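Endo-beta-1,4-glucanase (cellulase B) (Bacillus halodurans, PDB 4V2X) hydrolyses beta-glucans, with a family 5 catalytic module, an immunoglobulin-like module and a CBM46 module that contributes to hydrolysis of xyloglucan and beta-1,3-1,4-glucans. Local coordinates at residues Leu71-Glu82 with Phe128-Val136; Leu485-Phe495 with Ile574-Ala585. One frame throughout, in Å; residues are numbered along the deposited sequence.

Interaction 1. Residues Leu71-Glu82 with Phe128-Val136; sequences LGNTFDAVGQDE and FLNRVDQVV
Val132 lays its CG2 over one face of the Phe75 ring, a CH-pi contact 3.9 Å from that methyl to the ring centroid, while Phe128 CE1 and Val135 CG2 stand at the ring's edge. The same methyl also sits over a face of Phe128, toward the rim of each ring. Phe75 turns its edge toward the face of Phe128 in an offset edge-to-face pair, the planes at 77°. The CZ of Phe75 also comes to 3.7 Å from Val135 CG2, and Leu71 extends the apolar patch by setting CD2 against Val135 CG1. Branched valines suit this helix surface because each offers short methyls to the broad ring.

Beside the phenyl pair lies a second flat pair. Arg131 forms a side-on, bidentate salt bridge with Glu82: NE meets OE2 of Glu82 at 2.8 Å and NH2 meets OE1 of Glu82 at 2.9 Å. Both oxygens use syn lone pairs, and the carboxylate and guanidinium planes lie only 12° apart. Glu82 reaches this position with CG between its backbone N and carbonyl carbon (chi1 60°). The two bonds fix the rotation of the guanidinium, whose NH2 also reaches Gln80 O through a water. Asp81 forms its salt bridge with Arg89 and a hydrogen bond with Thr83.

Ile108 of strand 105-108 touches both Phe75 and Val135. The arrangement belongs to the (beta/alpha)8 barrel of family 5 glycoside hydrolases: the loop after the first barrel strand packs on helix 126-141, which follows the second.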
loop_
_atom_site.group_PDB
_atom_site.type_symbol
_atom_site.label_atom_id
_atom_site.label_comp_id
_atom_site.label_asym_id
_atom_site.label_seq_id
_atom_site.Cartn_x
_atom_site.Cartn_y
_atom_site.Cartn_z
ATOM N N LEU A 71 -12.893 -0.655 30.357
ATOM C CA LEU A 71 -14.077 -0.001 30.877
ATOM C C LEU A 71 -15.115 0.045 29.757
ATOM O O LEU A 71 -15.346 1.085 29.141
ATOM C CB LEU A 71 -13.708 1.411 31.347
ATOM C CG LEU A 71 -14.799 2.248 31.998
ATOM C CD1 LEU A 71 -15.218 1.648 33.331
ATOM C CD2 LEU A 71 -14.299 3.671 32.164
ATOM N N GLY A 72 -15.723 -1.104 29.478
ATOM C CA GLY A 72 -16.585 -1.251 28.315
ATOM C C GLY A 72 -18.000 -0.736 28.485
ATOM O O GLY A 72 -18.507 -0.627 29.608
ATOM N N ASN A 73 -18.641 -0.449 27.353
ATOM C CA ASN A 73 -20.016 0.048 27.308
ATOM C C ASN A 73 -20.230 1.209 28.267
ATOM O O ASN A 73 -21.243 1.271 28.958
ATOM C CB ASN A 73 -21.022 -1.077 27.610
ATOM C CG ASN A 73 -21.258 -2.005 26.426
ATOM O OD1 ASN A 73 -22.217 -2.790 26.431
ATOM N ND2 ASN A 73 -20.411 -1.929 25.422
ATOM N N THR A 74 -19.250 2.101 28.313
ATOM C CA THR A 74 -19.266 3.237 29.226
ATOM C C THR A 74 -19.119 4.509 28.377
ATOM O O THR A 74 -20.091 4.921 27.734
ATOM C CB THR A 74 -18.207 3.045 30.330
ATOM O OG1 THR A 74 -18.422 1.767 30.955
ATOM C CG2 THR A 74 -18.301 4.126 31.387
ATOM N N PHE A 75 -17.935 5.113 28.315
ATOM C CA PHE A 75 -17.761 6.301 27.460
ATOM C C PHE A 75 -17.922 5.975 25.980
ATOM O O PHE A 75 -18.172 6.866 25.172
ATOM C CB PHE A 75 -16.430 6.989 27.735
ATOM C CG PHE A 75 -16.336 7.559 29.127
ATOM C CD1 PHE A 75 -17.089 8.667 29.492
ATOM C CD2 PHE A 75 -15.497 6.981 30.070
ATOM C CE1 PHE A 75 -17.000 9.188 30.774
ATOM C CE2 PHE A 75 -15.408 7.495 31.345
ATOM C CZ PHE A 75 -16.157 8.599 31.700
ATOM N N ASP A 76 -17.779 4.693 25.645
ATOM C CA ASP A 76 -18.039 4.208 24.297
ATOM C C ASP A 76 -19.520 4.082 23.957
ATOM O O ASP A 76 -19.866 3.968 22.784
ATOM C CB ASP A 76 -17.326 2.869 24.048
ATOM C CG ASP A 76 -17.505 1.880 25.181
ATOM O OD1 ASP A 76 -17.388 2.276 26.373
ATOM O OD2 ASP A 76 -17.732 0.691 24.876
ATOM N N ALA A 77 -20.401 4.105 24.960
ATOM C CA ALA A 77 -21.837 3.966 24.704
ATOM C C ALA A 77 -22.346 5.043 23.749
ATOM O O ALA A 77 -21.958 6.207 23.837
ATOM C CB ALA A 77 -22.625 3.991 26.009
ATOM N N VAL A 78 -23.204 4.631 22.823
ATOM C CA VAL A 78 -23.796 5.539 21.855
ATOM C C VAL A 78 -25.061 6.106 22.482
ATOM O O VAL A 78 -26.059 5.406 22.661
ATOM C CB VAL A 78 -24.074 4.841 20.513
ATOM C CG1 VAL A 78 -24.587 5.843 19.486
ATOM C CG2 VAL A 78 -22.803 4.173 20.000
ATOM N N GLY A 79 -24.989 7.376 22.848
ATOM C CA GLY A 79 -26.053 8.021 23.603
ATOM C C GLY A 79 -25.596 9.380 24.077
ATOM O O GLY A 79 -24.493 9.825 23.746
ATOM N N GLN A 80 -26.444 10.043 24.852
ATOM C CA GLN A 80 -26.109 11.345 25.413
ATOM C C GLN A 80 -24.901 11.216 26.326
ATOM O O GLN A 80 -23.962 12.015 26.235
ATOM C CB GLN A 80 -27.298 11.923 26.190
ATOM C CG GLN A 80 -27.088 13.329 26.754
ATOM C CD GLN A 80 -27.217 14.430 25.711
ATOM O OE1 GLN A 80 -28.094 15.291 25.809
ATOM N NE2 GLN A 80 -26.338 14.413 24.713
ATOM N N ASP A 81 -24.914 10.198 27.185
ATOM C CA ASP A 81 -23.813 9.988 28.104
ATOM C C ASP A 81 -23.450 8.515 28.336
ATOM O O ASP A 81 -24.044 7.598 27.757
ATOM C CB ASP A 81 -24.072 10.750 29.420
ATOM C CG ASP A 81 -24.903 9.971 30.447
ATOM O OD1 ASP A 81 -25.415 8.866 30.178
ATOM O OD2 ASP A 81 -25.039 10.504 31.572
ATOM N N GLU A 82 -22.463 8.316 29.196
ATOM C CA GLU A 82 -21.860 7.002 29.422
ATOM C C GLU A 82 -22.739 5.999 30.177
ATOM O O GLU A 82 -22.325 4.856 30.382
ATOM C CB GLU A 82 -20.507 7.156 30.136
ATOM C CG GLU A 82 -20.561 7.841 31.502
ATOM C CD GLU A 82 -20.457 9.361 31.444
ATOM O OE1 GLU A 82 -20.861 9.972 30.430
ATOM O OE2 GLU A 82 -19.983 9.959 32.437
ATOM N N PHE A 128 -18.265 16.600 28.877
ATOM C CA PHE A 128 -17.991 15.200 28.580
ATOM C C PHE A 128 -16.497 14.924 28.681
ATOM O O PHE A 128 -16.081 13.998 29.361
ATOM C CB PHE A 128 -18.506 14.854 27.198
ATOM C CG PHE A 128 -18.306 13.415 26.829
ATOM C CD1 PHE A 128 -19.083 12.430 27.412
ATOM C CD2 PHE A 128 -17.340 13.048 25.900
ATOM C CE1 PHE A 128 -18.901 11.092 27.079
ATOM C CE2 PHE A 128 -17.163 11.717 25.553
ATOM C CZ PHE A 128 -17.946 10.740 26.144
ATOM N N LEU A 129 -15.688 15.745 28.020
ATOM C CA LEU A 129 -14.237 15.602 28.098
ATOM C C LEU A 129 -13.710 15.637 29.537
ATOM O O LEU A 129 -12.841 14.847 29.901
ATOM C CB LEU A 129 -13.536 16.663 27.237
ATOM C CG LEU A 129 -12.009 16.580 27.117
ATOM C CD1 LEU A 129 -11.568 15.201 26.650
ATOM C CD2 LEU A 129 -11.502 17.655 26.167
ATOM N N ASN A 130 -14.233 16.536 30.369
ATOM C CA ASN A 130 -13.796 16.572 31.763
ATOM C C ASN A 130 -14.144 15.289 32.534
ATOM O O ASN A 130 -13.383 14.861 33.396
ATOM C CB ASN A 130 -14.339 17.810 32.485
ATOM C CG ASN A 130 -13.520 19.058 32.193
ATOM O OD1 ASN A 130 -12.311 18.978 31.976
ATOM N ND2 ASN A 130 -14.170 20.218 32.195
ATOM N N ARG A 131 -15.277 14.675 32.218
ATOM C CA ARG A 131 -15.644 13.412 32.858
ATOM C C ARG A 131 -14.697 12.286 32.432
ATOM O O ARG A 131 -14.251 11.504 33.268
ATOM C CB ARG A 131 -17.096 13.049 32.551
ATOM C CG ARG A 131 -18.099 14.031 33.136
ATOM C CD ARG A 131 -19.416 13.348 33.459
ATOM N NE ARG A 131 -20.038 12.768 32.267
ATOM C CZ ARG A 131 -20.673 13.467 31.327
ATOM N NH1 ARG A 131 -20.769 14.787 31.405
ATOM N NH2 ARG A 131 -21.211 12.834 30.291
ATOM N N VAL A 132 -14.377 12.227 31.139
ATOM C CA VAL A 132 -13.391 11.264 30.638
ATOM C C VAL A 132 -12.048 11.522 31.322
ATOM O O VAL A 132 -11.402 10.610 31.837
ATOM C CB VAL A 132 -13.227 11.364 29.105
ATOM C CG1 VAL A 132 -12.070 10.489 28.629
ATOM C CG2 VAL A 132 -14.524 10.971 28.402
ATOM N N ASP A 133 -11.653 12.788 31.336
ATOM C CA ASP A 133 -10.422 13.221 31.973
ATOM C C ASP A 133 -10.323 12.776 33.442
ATOM O O ASP A 133 -9.282 12.292 33.890
ATOM C CB ASP A 133 -10.354 14.746 31.887
ATOM C CG ASP A 133 -9.113 15.301 32.493
ATOM O OD1 ASP A 133 -9.097 15.517 33.720
ATOM O OD2 ASP A 133 -8.160 15.546 31.736
ATOM N N GLN A 134 -11.406 12.955 34.191
ATOM C CA GLN A 134 -11.420 12.578 35.601
ATOM C C GLN A 134 -11.102 11.096 35.770
ATOM O O GLN A 134 -10.341 10.704 36.654
ATOM C CB GLN A 134 -12.776 12.909 36.215
ATOM C CG GLN A 134 -12.939 12.522 37.681
ATOM C CD GLN A 134 -11.990 13.252 38.610
ATOM O OE1 GLN A 134 -12.361 14.254 39.229
ATOM N NE2 GLN A 134 -10.763 12.757 38.721
ATOM N N VAL A 135 -11.667 10.275 34.899
ATOM C CA VAL A 135 -11.427 8.835 34.976
ATOM C C VAL A 135 -9.983 8.495 34.583
ATOM O O VAL A 135 -9.340 7.665 35.225
ATOM C CB VAL A 135 -12.449 8.053 34.140
ATOM C CG1 VAL A 135 -12.175 6.566 34.242
ATOM C CG2 VAL A 135 -13.866 8.363 34.619
ATOM N N VAL A 136 -9.459 9.159 33.558
ATOM C CA VAL A 136 -8.054 9.005 33.188
ATOM C C VAL A 136 -7.157 9.324 34.386
ATOM O O VAL A 136 -6.249 8.550 34.702
ATOM C CB VAL A 136 -7.675 9.885 31.973
ATOM C CG1 VAL A 136 -6.162 9.922 31.770
ATOM C CG2 VAL A 136 -8.366 9.373 30.713
HETATM O O HOH W 1 -22.480 13.844 27.822
HETATM O O HOH W 2 -17.459 10.299 33.944
#

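Interaction 2. Residues Leu485-Phe495 with Ile574-Ala585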
loop_
_atom_site.group_PDB
_atom_site.type_symbol
_atom_site.label_atom_id
_atom_site.label_comp_id
_atom_site.label_asym_id
_atom_site.label_seq_id
_atom_site.Cartn_x
_atom_site.Cartn_y
_atom_site.Cartn_z
ATOM N N LEU A 485 -40.037 -33.210 27.070
ATOM C CA LEU A 485 -40.692 -32.077 26.427
ATOM C C LEU A 485 -42.139 -32.448 26.161
ATOM O O LEU A 485 -42.470 -33.629 25.989
ATOM C CB LEU A 485 -39.989 -31.728 25.114
ATOM C CG LEU A 485 -38.518 -31.344 25.257
ATOM C CD1 LEU A 485 -37.887 -31.158 23.886
ATOM C CD2 LEU A 485 -38.342 -30.092 26.097
ATOM N N GLN A 486 -43.003 -31.442 26.124
ATOM C CA GLN A 486 -44.424 -31.693 25.942
ATOM C C GLN A 486 -44.952 -31.066 24.665
ATOM O O GLN A 486 -44.484 -30.011 24.230
ATOM C CB GLN A 486 -45.219 -31.177 27.142
ATOM C CG GLN A 486 -44.728 -31.674 28.494
ATOM C CD GLN A 486 -44.940 -33.165 28.706
ATOM O OE1 GLN A 486 -45.494 -33.859 27.856
ATOM N NE2 GLN A 486 -44.497 -33.665 29.852
ATOM N N SER A 487 -45.930 -31.748 24.078
ATOM C CA SER A 487 -46.672 -31.234 22.936
ATOM C C SER A 487 -47.343 -29.928 23.310
ATOM O O SER A 487 -47.683 -29.701 24.470
ATOM C CB SER A 487 -47.708 -32.252 22.486
ATOM O OG SER A 487 -47.093 -33.447 22.030
ATOM N N THR A 488 -47.516 -29.052 22.330
ATOM C CA THR A 488 -48.086 -27.740 22.588
ATOM C C THR A 488 -48.489 -27.079 21.277
ATOM O O THR A 488 -48.245 -27.615 20.197
ATOM C CB THR A 488 -47.092 -26.840 23.353
ATOM O OG1 THR A 488 -47.780 -25.699 23.890
ATOM C CG2 THR A 488 -45.935 -26.389 22.456
ATOM N N GLN A 489 -49.118 -25.918 21.386
ATOM C CA GLN A 489 -49.468 -25.123 20.222
ATOM C C GLN A 489 -49.268 -23.661 20.588
ATOM O O GLN A 489 -49.592 -23.248 21.707
ATOM C CB GLN A 489 -50.908 -25.416 19.790
ATOM C CG GLN A 489 -51.258 -24.918 18.393
ATOM C CD GLN A 489 -52.288 -25.785 17.675
ATOM O OE1 GLN A 489 -52.072 -26.986 17.467
ATOM N NE2 GLN A 489 -53.408 -25.179 17.277
ATOM N N GLY A 490 -48.707 -22.885 19.666
ATOM C CA GLY A 490 -48.377 -21.495 19.948
ATOM C C GLY A 490 -48.118 -20.643 18.721
ATOM O O GLY A 490 -48.376 -21.060 17.593
ATOM N N HIS A 491 -47.607 -19.440 18.966
ATOM C CA HIS A 491 -47.378 -18.426 17.943
ATOM C C HIS A 491 -45.872 -18.179 17.823
ATOM O O HIS A 491 -45.143 -18.304 18.804
ATOM C CB HIS A 491 -48.118 -17.147 18.353
ATOM C CG HIS A 491 -48.081 -16.053 17.332
ATOM N ND1 HIS A 491 -47.193 -15.003 17.403
ATOM C CD2 HIS A 491 -48.849 -15.822 16.241
ATOM C CE1 HIS A 491 -47.400 -14.182 16.389
ATOM N NE2 HIS A 491 -48.402 -14.655 15.669
ATOM N N VAL A 492 -45.406 -17.824 16.628
ATOM C CA VAL A 492 -43.963 -17.645 16.386
ATOM C C VAL A 492 -43.293 -16.567 17.241
ATOM O O VAL A 492 -42.080 -16.604 17.450
ATOM C CB VAL A 492 -43.639 -17.344 14.902
ATOM C CG1 VAL A 492 -43.982 -18.539 14.021
ATOM C CG2 VAL A 492 -44.331 -16.071 14.420
ATOM N N SER A 493 -44.069 -15.592 17.705
ATOM C CA SER A 493 -43.532 -14.491 18.501
ATOM C C SER A 493 -43.252 -14.868 19.951
ATOM O O SER A 493 -42.517 -14.168 20.633
ATOM C CB SER A 493 -44.482 -13.289 18.464
ATOM O OG SER A 493 -45.638 -13.537 19.245
ATOM N N ASN A 494 -43.839 -15.966 20.425
ATOM C CA ASN A 494 -43.744 -16.332 21.828
ATOM C C ASN A 494 -43.939 -17.832 22.021
ATOM O O ASN A 494 -44.791 -18.265 22.794
ATOM C CB ASN A 494 -44.794 -15.539 22.617
ATOM C CG ASN A 494 -44.704 -15.761 24.106
ATOM O OD1 ASN A 494 -43.612 -15.853 24.670
ATOM N ND2 ASN A 494 -45.860 -15.847 24.759
ATOM N N PHE A 495 -43.139 -18.623 21.312
ATOM C CA PHE A 495 -43.293 -20.072 21.331
ATOM C C PHE A 495 -42.409 -20.721 22.392
ATOM O O PHE A 495 -41.183 -20.632 22.321
ATOM C CB PHE A 495 -42.966 -20.676 19.968
ATOM C CG PHE A 495 -43.325 -22.128 19.865
ATOM C CD1 PHE A 495 -44.630 -22.513 19.623
ATOM C CD2 PHE A 495 -42.361 -23.114 20.038
ATOM C CE1 PHE A 495 -44.972 -23.851 19.544
ATOM C CE2 PHE A 495 -42.695 -24.458 19.951
ATOM C CZ PHE A 495 -44.002 -24.826 19.709
ATOM N N ILE A 574 -41.868 -29.886 15.261
ATOM C CA ILE A 574 -42.710 -28.707 15.091
ATOM C C ILE A 574 -43.282 -28.659 13.680
ATOM O O ILE A 574 -42.624 -29.032 12.708
ATOM C CB ILE A 574 -41.998 -27.382 15.437
ATOM C CG1 ILE A 574 -40.684 -27.245 14.672
ATOM C CG2 ILE A 574 -41.752 -27.293 16.937
ATOM C CD1 ILE A 574 -40.099 -25.853 14.685
ATOM N N ILE A 575 -44.533 -28.225 13.595
ATOM C CA ILE A 575 -45.205 -28.012 12.323
ATOM C C ILE A 575 -45.570 -26.537 12.293
ATOM O O ILE A 575 -46.288 -26.051 13.171
ATOM C CB ILE A 575 -46.452 -28.903 12.168
ATOM C CG1 ILE A 575 -46.045 -30.379 12.229
ATOM C CG2 ILE A 575 -47.154 -28.611 10.845
ATOM C CD1 ILE A 575 -47.198 -31.353 12.224
ATOM N N LYS A 576 -45.042 -25.834 11.300
ATOM C CA LYS A 576 -45.281 -24.407 11.137
ATOM C C LYS A 576 -46.310 -24.201 10.028
ATOM O O LYS A 576 -46.155 -24.715 8.920
ATOM C CB LYS A 576 -43.983 -23.688 10.786
ATOM C CG LYS A 576 -44.100 -22.174 10.659
ATOM C CD LYS A 576 -42.781 -21.564 10.222
ATOM C CE LYS A 576 -42.815 -20.047 10.294
ATOM N NZ LYS A 576 -43.720 -19.457 9.272
ATOM N N ASN A 577 -47.359 -23.452 10.351
ATOM C CA ASN A 577 -48.390 -23.058 9.399
ATOM C C ASN A 577 -48.620 -21.568 9.599
ATOM O O ASN A 577 -49.347 -21.168 10.503
ATOM C CB ASN A 577 -49.688 -23.829 9.663
ATOM C CG ASN A 577 -49.664 -25.250 9.109
ATOM O OD1 ASN A 577 -49.840 -26.227 9.846
ATOM N ND2 ASN A 577 -49.467 -25.371 7.803
ATOM N N GLY A 578 -47.985 -20.746 8.774
ATOM C CA GLY A 578 -47.997 -19.300 8.980
ATOM C C GLY A 578 -47.308 -18.931 10.279
ATOM O O GLY A 578 -46.224 -19.427 10.574
ATOM N N ASN A 579 -47.945 -18.078 11.073
ATOM C CA ASN A 579 -47.394 -17.688 12.368
ATOM C C ASN A 579 -47.755 -18.656 13.498
ATOM O O ASN A 579 -47.377 -18.429 14.649
ATOM C CB ASN A 579 -47.854 -16.273 12.730
ATOM C CG ASN A 579 -47.263 -15.219 11.816
ATOM O OD1 ASN A 579 -46.132 -15.343 11.355
ATOM N ND2 ASN A 579 -48.023 -14.165 11.562
ATOM N N GLN A 580 -48.479 -19.725 13.172
ATOM C CA GLN A 580 -48.888 -20.714 14.153
ATOM C C GLN A 580 -47.969 -21.935 14.115
ATOM O O GLN A 580 -47.588 -22.425 13.044
ATOM C CB GLN A 580 -50.339 -21.139 13.912
ATOM C CG GLN A 580 -51.345 -19.989 13.939
ATOM C CD GLN A 580 -51.353 -19.199 15.249
ATOM O OE1 GLN A 580 -51.140 -19.753 16.330
ATOM N NE2 GLN A 580 -51.615 -17.895 15.154
ATOM N N VAL A 581 -47.632 -22.425 15.300
ATOM C CA VAL A 581 -46.702 -23.528 15.441
ATOM C C VAL A 581 -47.307 -24.586 16.350
ATOM O O VAL A 581 -47.763 -24.286 17.457
ATOM C CB VAL A 581 -45.363 -23.047 16.025
ATOM C CG1 VAL A 581 -44.361 -24.198 16.089
ATOM C CG2 VAL A 581 -44.817 -21.891 15.201
ATOM N N THR A 582 -47.312 -25.819 15.860
ATOM C CA THR A 582 -47.707 -26.974 16.640
ATOM C C THR A 582 -46.441 -27.733 17.020
ATOM O O THR A 582 -45.603 -28.006 16.170
ATOM C CB THR A 582 -48.632 -27.891 15.827
ATOM O OG1 THR A 582 -49.836 -27.180 15.513
ATOM C CG2 THR A 582 -48.987 -29.160 16.598
ATOM N N GLY A 583 -46.318 -28.050 18.303
ATOM C CA GLY A 583 -45.219 -28.856 18.821
ATOM C C GLY A 583 -45.729 -30.230 19.202
ATOM O O GLY A 583 -46.791 -30.356 19.824
ATOM N N ILE A 584 -44.984 -31.264 18.823
ATOM C CA ILE A 584 -45.376 -32.642 19.095
ATOM C C ILE A 584 -44.219 -33.376 19.756
ATOM O O ILE A 584 -43.156 -33.541 19.157
ATOM C CB ILE A 584 -45.785 -33.394 17.813
ATOM C CG1 ILE A 584 -46.919 -32.658 17.090
ATOM C CG2 ILE A 584 -46.212 -34.816 18.150
ATOM C CD1 ILE A 584 -47.133 -33.121 15.667
ATOM N N ALA A 585 -44.439 -33.825 20.988
ATOM C CA ALA A 585 -43.409 -34.527 21.751
ATOM C C ALA A 585 -43.143 -35.929 21.207
ATOM O O ALA A 585 -43.993 -36.525 20.545
ATOM C CB ALA A 585 -43.808 -34.603 23.213
HETATM O O HOH W 3 -46.726 -36.748 21.544
#
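Strands 488-491 and 580-585 run antiparallel, their directions 156° apart, as neighbours in the extended antiparallel sheet of the CBM46 module. Thr488 with Gly583 and Gly490 with Val581 are hydrogen-bonded pairs, each joined in both directions. The bond from Gly583 N to Thr488 O measures 2.7 Å, and that from Gly490 N to Val581 O 2.8 Å. Between and beyond them, Gln489 with Thr582 and His491 with Gln580 form non-hydrogen-bonded pairs. A further bond, Val492 N to Asn579 O, joins the two segments where each enters a turn. Residues 574-585 are themselves a beta hairpin closed by a type II' turn from Asn577 to Gln580, with Gly578 taking the positive phi that glycine accepts easily.

On the face carrying Val581, the ring of Phe495 receives CG1 of Val581 over one face in a CH-pi contact, that methyl lying 3.5 Å from Phe495 CE1. The other methyl, Val581 CG2, meets Val492 CG1 at 3.7 Å, so one beta-branched residue serves two neighbours. Phe550 of helix 547-551 packs against Val492, Val581 and Ile574 as well. Gly583 has no side chain, which allows the Phe495 ring edge and the Thr488 methyl to draw close to the backbone.

The face with Gln489 and Thr582 is more polar. Thr582 OG1 donates to Gln489 OE1 at 3.0 Å, approaching from above the amide plane. Farther along, the His491 ring lies beside the Asn579 side chain, its NE2 3.4 Å from Asn579 CB.

At the other end, beyond the Thr488-Gly583 pair, Ser487 adds a side-chain bond: OG, anti to its own carbonyl carbon (chi1 -63°), takes the N-H of Ala585 in a 2.9 Å bond that is almost straight, 175° at the hydrogen.

In the fold
From the N terminus, interaction 1 comes first: it closes a 45-residue loop holding helix 92-100 and strand 105-108, so that the loop after strand 68-70 is tied to helix 126-141. The chain then completes the remaining barrel strands and helices and passes through the central module before reaching residues 485-495. Interaction 2 closes a longer loop, 78 residues rich in strands, and brings the first strand of the last module beside its final one, in the middle of the sheet. The contacts follow in series, neither nesting nor crossing. Interaction 1 lies in the catalytic module and interaction 2 in the CBM46 module; their centres are 45 Å apart and their nearest atoms about 24 Å.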